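Local structure of aminotransferase (Bacillus subtilis, 6L1O) at residues I3-D7 against V8-L12; E263-D266 against H267-G271; R296-K299 against E300-D303; L377-F380 against V381-I384. The protein is a pyridoxal-phosphate-dependent aminotransferase encoded in the operon for biosynthesis of the dipeptide antibiotic bacilysin. One frame throughout, in Å; residues are numbered along the deposited sequence.

Overall arrangement
All four contacts are local, each within one short run of chain, and fall into two groups. Contacts 1 and 2 touch the second subunit, although their centres lie about 23 Å apart and their nearest atoms about 11 Å. Contact 2 lies nearest a bound ligand: V270 belongs to the pocket of the tyrosine, and the side chain of F269 is about 8 Å from a bound 4'-deoxy-4'-aminopyridoxal-5'-phosphate. Contacts 3 and 4, centres about 17 Å apart, lie on helices 289-313 and 374-385, which touch where R301 CB meets L377 CD1 at 3.8 Å. Contact 3 sits across the chain's centre from contacts 1 and 2, its Y298 side chain about 11 Å from pyridoxal-5'-phosphate.

Contact 1. Residues I3-D7 against V8-L12; sequences ITPSD and VIKTL
D7 O takes two bonds from T11, one from T11 N at 2.9 Å and one from T11 OG1 at 3.0 Å. The two donors approach from opposite faces of the carbonyl plane. The hydroxyl gets there because chi1 of T11, 63°, sets OG1 between the backbone N and the carbonyl carbon and turns it back over the preceding turn. This is the short N-terminal helix 7-10, with S6 in the N-cap position, and the bond from K10 N to S6 O (3.1 Å) closes the first turn.

S6 OG turns to the partner subunit. It is hydrogen-bonded to the carbonyl O of Q112 of the second subunit, and D7 N to N116 OD1 of that subunit, so the start of the helix is held at the dimer interface.

K10 runs back along the turn toward the incoming loop. Its chain, extended as far as CE, brings CE 3.7 Å from P5 O. The bend at the last torsion (chi4 -44°) then folds NZ so that K10 NZ too stays 3.7 Å from P5 O, a close approach rather than a bond. On the way CD passes D7 OD1 at 4.0 Å, yet K10 NZ remains 5.6 Å from that oxygen, too far for a salt bridge. The apolar packing is slight and comes from the proline ring: P5 CB lies 3.9 Å from I9 CG2.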
loop_
_atom_site.group_PDB
_atom_site.type_symbol
_atom_site.label_atom_id
_atom_site.label_comp_id
_atom_site.label_asym_id
_atom_site.label_seq_id
_atom_site.Cartn_x
_atom_site.Cartn_y
_atom_site.Cartn_z
ATOM N N ILE B 3 -0.385 -3.711 25.730
ATOM C CA ILE B 3 -0.066 -3.481 24.328
ATOM C C ILE B 3 0.588 -2.091 24.192
ATOM O O ILE B 3 0.069 -1.107 24.694
ATOM C CB ILE B 3 -1.322 -3.597 23.454
ATOM C CG1 ILE B 3 -1.974 -4.991 23.642
ATOM C CG2 ILE B 3 -0.983 -3.317 21.978
ATOM C CD1 ILE B 3 -1.150 -6.179 23.166
ATOM N N THR B 4 1.744 -2.060 23.538
ATOM C CA THR B 4 2.559 -0.886 23.357
ATOM C C THR B 4 2.781 -0.488 21.847
ATOM O O THR B 4 3.718 -0.956 21.208
ATOM C CB THR B 4 3.926 -1.107 24.045
ATOM O OG1 THR B 4 3.709 -1.477 25.423
ATOM C CG2 THR B 4 4.778 0.172 23.970
ATOM N N PRO B 5 1.927 0.393 21.303
ATOM C CA PRO B 5 2.222 0.979 19.990
ATOM C C PRO B 5 3.610 1.621 19.921
ATOM O O PRO B 5 4.128 2.109 20.920
ATOM C CB PRO B 5 1.117 2.037 19.808
ATOM C CG PRO B 5 0.036 1.619 20.717
ATOM C CD PRO B 5 0.668 0.909 21.875
ATOM N N SER B 6 4.213 1.619 18.743
ATOM C CA SER B 6 5.491 2.264 18.545
ATOM C C SER B 6 5.386 3.807 18.625
ATOM O O SER B 6 4.301 4.385 18.647
ATOM C CB SER B 6 6.052 1.879 17.169
ATOM O OG SER B 6 5.335 2.570 16.166
ATOM N N ASP B 7 6.534 4.434 18.696
ATOM C CA ASP B 7 6.653 5.886 18.763
ATOM C C ASP B 7 6.122 6.599 17.509
ATOM O O ASP B 7 5.519 7.645 17.623
ATOM C CB ASP B 7 8.104 6.268 19.038
ATOM C CG ASP B 7 8.536 5.964 20.481
ATOM O OD1 ASP B 7 7.678 5.546 21.326
ATOM O OD2 ASP B 7 9.765 6.111 20.764
ATOM N N VAL B 8 6.310 5.992 16.336
ATOM C CA VAL B 8 5.731 6.476 15.097
ATOM C C VAL B 8 4.226 6.575 15.221
ATOM O O VAL B 8 3.621 7.580 14.775
ATOM C CB VAL B 8 6.142 5.565 13.897
ATOM C CG1 VAL B 8 5.156 5.615 12.732
ATOM C CG2 VAL B 8 7.528 5.956 13.404
ATOM N N ILE B 9 3.594 5.590 15.825
ATOM C CA ILE B 9 2.152 5.646 16.055
ATOM C C ILE B 9 1.779 6.767 17.083
ATOM O O ILE B 9 0.806 7.513 16.901
ATOM C CB ILE B 9 1.606 4.291 16.552
ATOM C CG1 ILE B 9 1.843 3.189 15.498
ATOM C CG2 ILE B 9 0.124 4.375 16.835
ATOM C CD1 ILE B 9 1.304 3.479 14.105
ATOM N N LYS B 10 2.523 6.841 18.165
ATOM C CA LYS B 10 2.227 7.802 19.226
ATOM C C LYS B 10 2.351 9.259 18.741
ATOM O O LYS B 10 1.626 10.144 19.219
ATOM C CB LYS B 10 3.164 7.602 20.417
ATOM C CG LYS B 10 2.912 6.368 21.231
ATOM C CD LYS B 10 3.885 6.358 22.431
ATOM C CE LYS B 10 3.906 5.011 23.123
ATOM N NZ LYS B 10 2.523 4.457 23.314
ATOM N N THR B 11 3.282 9.500 17.830
ATOM C CA THR B 11 3.543 10.848 17.312
ATOM C C THR B 11 2.746 11.169 16.049
ATOM O O THR B 11 2.917 12.222 15.504
ATOM C CB THR B 11 5.033 11.053 16.970
ATOM O OG1 THR B 11 5.430 10.168 15.925
ATOM C CG2 THR B 11 5.943 10.817 18.179
ATOM N N LEU B 12 1.907 10.251 15.542
ATOM C CA LEU B 12 1.148 10.512 14.331
ATOM C C LEU B 12 0.374 11.828 14.480
ATOM O O LEU B 12 -0.235 12.058 15.521
ATOM C CB LEU B 12 0.167 9.363 14.043
ATOM C CG LEU B 12 0.754 8.070 13.434
ATOM C CD1 LEU B 12 -0.323 6.999 13.302
ATOM C CD2 LEU B 12 1.413 8.311 12.102
#

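Contact 2. Residues E263-D266 against H267-G271; sequences EFQD and HVFVG
Q265 O accepts two backbone bonds, from F269 N at 2.9 Å and from V268 N at 3.1 Å. F269 N lies in the carbonyl plane, whereas V268 N stands 68° out of it, away from either lone pair. H267 N donates to F264 O at 3.0 Å. These bonds carry the chain off helix 255-266 into the loop that supplies V270 to the pocket of the bound tyrosine. K104 of the second subunit, a pyridoxal-phosphate ligand, donates from NZ to both D266 O and F269 O.

The closest approach between two side chains is Q265 CG against F269 CD2, 3.2 Å, with the methylene in plane at the ring edge. The amide plane of Q265 is turned 78° from the ring; Q265 NE2 is hydrogen-bonded to L99 O, but OE1, 3.7 Å from F269 CE2, is buried without a polar partner. V268 CG1 covers one face of the F269 ring, 3.6 Å above its centre, and V268 CG2 meets F264 CE2 at 3.9 Å.

H267 CD2 brings the imidazole edge to E263 O at 3.1 Å, in the ring plane, while H267 ND1 is hydrogen-bonded to S133 OG of the second subunit. D266 OD2 forms a salt bridge with R70 NH2.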
loop_
_atom_site.group_PDB
_atom_site.type_symbol
_atom_site.label_atom_id
_atom_site.label_comp_id
_atom_site.label_asym_id
_atom_site.label_seq_id
_atom_site.Cartn_x
_atom_site.Cartn_y
_atom_site.Cartn_z
ATOM N N GLU B 263 13.554 0.193 -4.669
ATOM C CA GLU B 263 14.167 -0.584 -3.614
ATOM C C GLU B 263 13.277 -0.755 -2.384
ATOM O O GLU B 263 13.082 -1.861 -1.901
ATOM C CB GLU B 263 15.541 0.010 -3.289
ATOM C CG GLU B 263 16.549 -0.317 -4.444
ATOM C CD GLU B 263 17.855 0.485 -4.412
ATOM O OE1 GLU B 263 18.172 1.114 -3.400
ATOM O OE2 GLU B 263 18.582 0.510 -5.418
ATOM N N PHE B 264 12.720 0.340 -1.895
ATOM C CA PHE B 264 11.775 0.330 -0.799
ATOM C C PHE B 264 10.606 -0.561 -1.079
ATOM O O PHE B 264 10.254 -1.458 -0.344
ATOM C CB PHE B 264 11.260 1.765 -0.530
ATOM C CG PHE B 264 10.408 1.875 0.702
ATOM C CD1 PHE B 264 10.919 2.336 1.905
ATOM C CD2 PHE B 264 9.051 1.590 0.634
ATOM C CE1 PHE B 264 10.100 2.416 3.054
ATOM C CE2 PHE B 264 8.257 1.685 1.751
ATOM C CZ PHE B 264 8.766 2.095 2.950
ATOM N N GLN B 265 9.968 -0.310 -2.203
ATOM C CA GLN B 265 8.774 -1.046 -2.564
ATOM C C GLN B 265 9.001 -2.540 -2.808
ATOM O O GLN B 265 8.084 -3.346 -2.580
ATOM C CB GLN B 265 8.104 -0.291 -3.752
ATOM C CG GLN B 265 6.960 0.432 -3.215
ATOM C CD GLN B 265 6.147 1.333 -4.117
ATOM O OE1 GLN B 265 5.428 2.167 -3.573
ATOM N NE2 GLN B 265 6.300 1.248 -5.448
ATOM N N ASP B 266 10.230 -2.944 -3.182
ATOM C CA ASP B 266 10.531 -4.338 -3.355
ATOM C C ASP B 266 10.384 -5.094 -2.026
ATOM O O ASP B 266 10.140 -6.316 -2.025
ATOM C CB ASP B 266 11.978 -4.540 -3.914
ATOM C CG ASP B 266 12.110 -4.303 -5.393
ATOM O OD1 ASP B 266 11.097 -4.210 -6.147
ATOM O OD2 ASP B 266 13.289 -4.200 -5.833
ATOM N N HIS B 267 10.569 -4.381 -0.918
ATOM C CA HIS B 267 10.441 -4.981 0.426
ATOM C C HIS B 267 9.037 -5.016 0.989
ATOM O O HIS B 267 8.813 -5.649 2.033
ATOM C CB HIS B 267 11.378 -4.240 1.395
ATOM C CG HIS B 267 12.833 -4.549 1.141
ATOM N ND1 HIS B 267 13.519 -5.524 1.834
ATOM C CD2 HIS B 267 13.698 -4.071 0.219
ATOM C CE1 HIS B 267 14.763 -5.584 1.382
ATOM N NE2 HIS B 267 14.886 -4.734 0.377
ATOM N N VAL B 268 8.101 -4.278 0.366
ATOM C CA VAL B 268 6.764 -4.100 0.939
ATOM C C VAL B 268 5.633 -4.636 0.028
ATOM O O VAL B 268 4.577 -5.133 0.522
ATOM C CB VAL B 268 6.528 -2.617 1.270
ATOM C CG1 VAL B 268 5.141 -2.416 1.873
ATOM C CG2 VAL B 268 7.580 -2.090 2.213
ATOM N N PHE B 269 5.870 -4.587 -1.283
ATOM C CA PHE B 269 4.840 -4.895 -2.309
ATOM C C PHE B 269 5.249 -5.944 -3.322
ATOM O O PHE B 269 6.404 -6.264 -3.453
ATOM C CB PHE B 269 4.477 -3.623 -3.039
ATOM C CG PHE B 269 3.924 -2.573 -2.141
ATOM C CD1 PHE B 269 2.793 -2.799 -1.385
ATOM C CD2 PHE B 269 4.553 -1.377 -2.034
ATOM C CE1 PHE B 269 2.297 -1.794 -0.535
ATOM C CE2 PHE B 269 4.063 -0.373 -1.199
ATOM C CZ PHE B 269 2.941 -0.587 -0.455
ATOM N N VAL B 270 4.266 -6.526 -3.979
ATOM C CA VAL B 270 4.514 -7.273 -5.187
ATOM C C VAL B 270 3.601 -6.671 -6.262
ATOM O O VAL B 270 2.580 -7.264 -6.674
ATOM C CB VAL B 270 4.215 -8.780 -5.042
ATOM C CG1 VAL B 270 4.709 -9.542 -6.276
ATOM C CG2 VAL B 270 4.848 -9.397 -3.790
ATOM N N GLY B 271 3.965 -5.498 -6.712
ATOM C CA GLY B 271 3.144 -4.789 -7.703
ATOM C C GLY B 271 1.741 -4.519 -7.212
ATOM O O GLY B 271 1.507 -4.244 -6.041
#

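Contact 3. Residues R296-K299 against E300-D303; sequences RIYK and ERID
K299 meets D303 one turn further along the chain. Its CB lies beside the next amide, 3.2 Å from E300 N. With CG anti to the backbone N (chi1 178°) and a bend at the second torsion (chi2 56°), the chain swings toward D303: CG of K299 lies 4.2 Å from D303 OD2, CD comes 3.7 Å from D303 OD1, and CE closes to 3.3 Å from the same oxygen. The tip, K299 NZ, ends the approach in a salt bridge of 2.7 Å with D303 OD1, which receives it on its syn lone pair, the side of the other oxygen. D303 OD1 has a second charged partner, K319 NZ, so one carboxylate oxygen serves two lysines and its negative charge is probably stabilised.

The pairing is an i to i+4 bridge on helix 289-313, whose regular turns are evident from four successive backbone bonds, among them D303 N to K299 O and I302 N to Y298 O.

R301 makes a different kind of contact on the same helix. Extended from CG to NE, it runs side by side with I297, whose CG2 sits over one face of the guanidinium, 3.6 Å from R301 NE. R301 NH1 approaches the edge of the Y298 ring at CE1, 4.0 Å away, and the two planes are turned 71° apart. The same nitrogen is bound in a salt bridge to D43 OD1 and by a hydrogen bond to M370 O. The Y298 ring itself meets F212 edge-to-face.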
loop_
_atom_site.group_PDB
_atom_site.type_symbol
_atom_site.label_atom_id
_atom_site.label_comp_id
_atom_site.label_asym_id
_atom_site.label_seq_id
_atom_site.Cartn_x
_atom_site.Cartn_y
_atom_site.Cartn_z
ATOM N N ARG B 296 -15.055 20.815 -18.138
ATOM C CA ARG B 296 -16.103 21.760 -18.464
ATOM C C ARG B 296 -17.242 21.651 -17.468
ATOM O O ARG B 296 -17.850 22.665 -17.139
ATOM C CB ARG B 296 -16.653 21.580 -19.902
ATOM C CG ARG B 296 -15.694 21.858 -21.044
ATOM C CD ARG B 296 -16.450 21.961 -22.383
ATOM N NE ARG B 296 -16.926 20.646 -22.864
ATOM C CZ ARG B 296 -16.167 19.775 -23.530
ATOM N NH1 ARG B 296 -14.925 20.119 -23.893
ATOM N NH2 ARG B 296 -16.654 18.627 -23.933
ATOM N N ILE B 297 -17.521 20.453 -16.961
ATOM C CA ILE B 297 -18.481 20.262 -15.869
ATOM C C ILE B 297 -18.066 21.070 -14.634
ATOM O O ILE B 297 -18.904 21.786 -14.029
ATOM C CB ILE B 297 -18.684 18.807 -15.495
ATOM C CG1 ILE B 297 -19.429 18.065 -16.634
ATOM C CG2 ILE B 297 -19.451 18.644 -14.188
ATOM C CD1 ILE B 297 -19.387 16.560 -16.585
ATOM N N TYR B 298 -16.792 20.907 -14.223
ATOM C CA TYR B 298 -16.335 21.647 -13.041
ATOM C C TYR B 298 -16.399 23.144 -13.265
ATOM O O TYR B 298 -16.840 23.877 -12.353
ATOM C CB TYR B 298 -14.918 21.175 -12.637
ATOM C CG TYR B 298 -14.917 19.778 -12.067
ATOM C CD1 TYR B 298 -15.929 19.340 -11.223
ATOM C CD2 TYR B 298 -13.900 18.869 -12.382
ATOM C CE1 TYR B 298 -15.914 18.081 -10.686
ATOM C CE2 TYR B 298 -13.880 17.615 -11.864
ATOM C CZ TYR B 298 -14.870 17.203 -11.020
ATOM O OH TYR B 298 -14.839 15.945 -10.453
ATOM N N LYS B 299 -15.975 23.613 -14.447
ATOM C CA LYS B 299 -16.004 25.034 -14.755
ATOM C C LYS B 299 -17.453 25.603 -14.711
ATOM O O LYS B 299 -17.685 26.686 -14.205
ATOM C CB LYS B 299 -15.329 25.305 -16.113
ATOM C CG LYS B 299 -15.315 26.760 -16.592
ATOM C CD LYS B 299 -14.679 27.687 -15.568
ATOM C CE LYS B 299 -14.608 29.141 -16.085
ATOM N NZ LYS B 299 -14.580 30.111 -14.962
ATOM N N GLU B 300 -18.407 24.841 -15.217
ATOM C CA GLU B 300 -19.794 25.254 -15.145
ATOM C C GLU B 300 -20.282 25.356 -13.707
ATOM O O GLU B 300 -21.022 26.269 -13.359
ATOM C CB GLU B 300 -20.653 24.292 -15.927
ATOM C CG GLU B 300 -22.156 24.423 -15.783
ATOM C CD GLU B 300 -22.706 25.746 -16.254
ATOM O OE1 GLU B 300 -22.108 26.361 -17.182
ATOM O OE2 GLU B 300 -23.765 26.169 -15.695
ATOM N N ARG B 301 -19.906 24.411 -12.867
ATOM C CA ARG B 301 -20.328 24.409 -11.468
ATOM C C ARG B 301 -19.724 25.614 -10.777
ATOM O O ARG B 301 -20.396 26.289 -10.043
ATOM C CB ARG B 301 -19.912 23.109 -10.748
ATOM C CG ARG B 301 -20.733 21.914 -11.171
ATOM C CD ARG B 301 -20.196 20.639 -10.567
ATOM N NE ARG B 301 -20.974 19.470 -11.002
ATOM C CZ ARG B 301 -20.727 18.229 -10.622
ATOM N NH1 ARG B 301 -19.753 17.962 -9.736
ATOM N NH2 ARG B 301 -21.500 17.272 -11.035
ATOM N N ILE B 302 -18.445 25.877 -11.041
ATOM C CA ILE B 302 -17.745 27.024 -10.501
ATOM C C ILE B 302 -18.429 28.334 -10.890
ATOM O O ILE B 302 -18.708 29.182 -10.024
ATOM C CB ILE B 302 -16.285 27.051 -10.961
ATOM C CG1 ILE B 302 -15.500 25.976 -10.202
ATOM C CG2 ILE B 302 -15.667 28.434 -10.745
ATOM C CD1 ILE B 302 -14.153 25.685 -10.857
ATOM N N ASP B 303 -18.735 28.474 -12.164
ATOM C CA ASP B 303 -19.429 29.662 -12.651
ATOM C C ASP B 303 -20.829 29.814 -12.053
ATOM O O ASP B 303 -21.180 30.908 -11.562
ATOM C CB ASP B 303 -19.484 29.656 -14.160
ATOM C CG ASP B 303 -18.123 29.881 -14.798
ATOM O OD1 ASP B 303 -17.104 30.036 -14.082
ATOM O OD2 ASP B 303 -18.056 29.893 -16.037
#

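Contact 4. Residues L377-F380 against V381-I384; sequences LREF and VTRI
One face of the F380 ring is met by I384 CD1, in a CH-pi contact 3.7 Å from the ring centroid and 28° off the normal. The methyl is offset toward the rim, so that it lies 3.4 Å from F380 CE2. An extended isoleucine chain carries CD1 out over the ring. The other flat group, the R383 guanidinium, is approached at its edge: E379 OE2 and a water both lie in its plane.

The bond from R383 NE to E379 OE2 is a salt bridge of 2.9 Å and nearly straight, with an angle of 170° at the hydrogen. It uses the anti lone pair of E379 OE2, away from OE1, and the carboxylate plane is turned 85° from the guanidinium. E379 reaches across because its chain bends at the second torsion while R383 stays extended to NE. The water bridges the same pair, donating to E379 OE2 at 2.7 Å and accepting from R383 NH2. A second water donates to E379 OE1 and is hydrogen-bonded to T382 OG1.

Both pairs are spaced i to i+4 along helix 374-385, whose backbone bonds include I384 N to F380 O. Here V381 packs on C309 and E312 of helix 289-313, while F380 and R383 touch V350 of strand 350-351. R383 NH1 also donates to H33 O. With NE, NH1 and NH2 each engaged, rotation of the guanidinium is probably restricted, and a water donates to each carboxylate oxygen of E379 and so probably stabilises its charge.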
loop_
_atom_site.group_PDB
_atom_site.type_symbol
_atom_site.label_atom_id
_atom_site.label_comp_id
_atom_site.label_asym_id
_atom_site.label_seq_id
_atom_site.Cartn_x
_atom_site.Cartn_y
_atom_site.Cartn_z
ATOM N N LEU B 377 -25.469 22.293 -4.887
ATOM C CA LEU B 377 -24.844 23.603 -4.864
ATOM C C LEU B 377 -25.894 24.688 -4.582
ATOM O O LEU B 377 -25.647 25.641 -3.816
ATOM C CB LEU B 377 -24.090 23.882 -6.153
ATOM C CG LEU B 377 -22.967 22.877 -6.540
ATOM C CD1 LEU B 377 -22.275 23.265 -7.838
ATOM C CD2 LEU B 377 -21.923 22.783 -5.422
ATOM N N ARG B 378 -27.079 24.540 -5.171
ATOM C CA ARG B 378 -28.117 25.519 -4.967
ATOM C C ARG B 378 -28.641 25.502 -3.560
ATOM O O ARG B 378 -28.869 26.579 -2.958
ATOM C CB ARG B 378 -29.265 25.361 -5.948
ATOM C CG ARG B 378 -30.261 26.544 -5.873
ATOM C CD ARG B 378 -31.505 26.303 -6.706
ATOM N NE ARG B 378 -31.167 25.907 -8.079
ATOM C CZ ARG B 378 -30.910 26.733 -9.088
ATOM N NH1 ARG B 378 -30.910 28.042 -8.898
ATOM N NH2 ARG B 378 -30.643 26.231 -10.297
ATOM N N GLU B 379 -28.888 24.325 -3.045
ATOM C CA GLU B 379 -29.439 24.151 -1.699
ATOM C C GLU B 379 -28.447 24.662 -0.597
ATOM O O GLU B 379 -28.858 25.286 0.367
ATOM C CB GLU B 379 -29.788 22.676 -1.485
ATOM C CG GLU B 379 -30.390 22.298 -0.136
ATOM C CD GLU B 379 -31.712 22.954 0.187
ATOM O OE1 GLU B 379 -32.409 23.462 -0.734
ATOM O OE2 GLU B 379 -32.048 22.959 1.409
ATOM N N PHE B 380 -27.147 24.488 -0.832
ATOM C CA PHE B 380 -26.100 25.093 0.017
ATOM C C PHE B 380 -26.327 26.619 0.138
ATOM O O PHE B 380 -26.449 27.170 1.253
ATOM C CB PHE B 380 -24.709 24.784 -0.606
ATOM C CG PHE B 380 -23.561 25.392 0.126
ATOM C CD1 PHE B 380 -22.938 24.696 1.174
ATOM C CD2 PHE B 380 -23.070 26.640 -0.235
ATOM C CE1 PHE B 380 -21.857 25.249 1.844
ATOM C CE2 PHE B 380 -21.978 27.196 0.427
ATOM C CZ PHE B 380 -21.374 26.503 1.456
ATOM N N VAL B 381 -26.512 27.272 -1.000
ATOM C CA VAL B 381 -26.735 28.713 -0.991
ATOM C C VAL B 381 -28.086 29.078 -0.340
ATOM O O VAL B 381 -28.153 30.007 0.481
ATOM C CB VAL B 381 -26.643 29.312 -2.374
ATOM C CG1 VAL B 381 -27.094 30.767 -2.366
ATOM C CG2 VAL B 381 -25.225 29.199 -2.898
ATOM N N THR B 382 -29.127 28.331 -0.676
ATOM C CA THR B 382 -30.456 28.541 -0.075
ATOM C C THR B 382 -30.448 28.486 1.448
ATOM O O THR B 382 -31.086 29.317 2.125
ATOM C CB THR B 382 -31.477 27.529 -0.596
ATOM O OG1 THR B 382 -31.669 27.770 -1.981
ATOM C CG2 THR B 382 -32.854 27.649 0.136
ATOM N N ARG B 383 -29.715 27.543 1.993
ATOM C CA ARG B 383 -29.645 27.368 3.438
ATOM C C ARG B 383 -28.863 28.482 4.120
ATOM O O ARG B 383 -29.263 28.962 5.184
ATOM C CB ARG B 383 -29.063 26.017 3.800
ATOM C CG ARG B 383 -29.914 24.841 3.369
ATOM C CD ARG B 383 -29.232 23.587 3.765
ATOM N NE ARG B 383 -29.956 22.399 3.378
ATOM C CZ ARG B 383 -29.664 21.190 3.797
ATOM N NH1 ARG B 383 -28.616 21.005 4.626
ATOM N NH2 ARG B 383 -30.370 20.170 3.357
ATOM N N ILE B 384 -27.775 28.907 3.494
ATOM C CA ILE B 384 -26.931 29.922 4.062
ATOM C C ILE B 384 -27.613 31.286 4.023
ATOM O O ILE B 384 -27.389 32.134 4.898
ATOM C CB ILE B 384 -25.562 29.956 3.356
ATOM C CG1 ILE B 384 -24.787 28.675 3.687
ATOM C CG2 ILE B 384 -24.745 31.186 3.749
ATOM C CD1 ILE B 384 -23.338 28.677 3.121
HETATM O O HOH W 1 -32.549 24.940 -3.161
HETATM O O HOH W 2 -32.935 20.440 2.051
#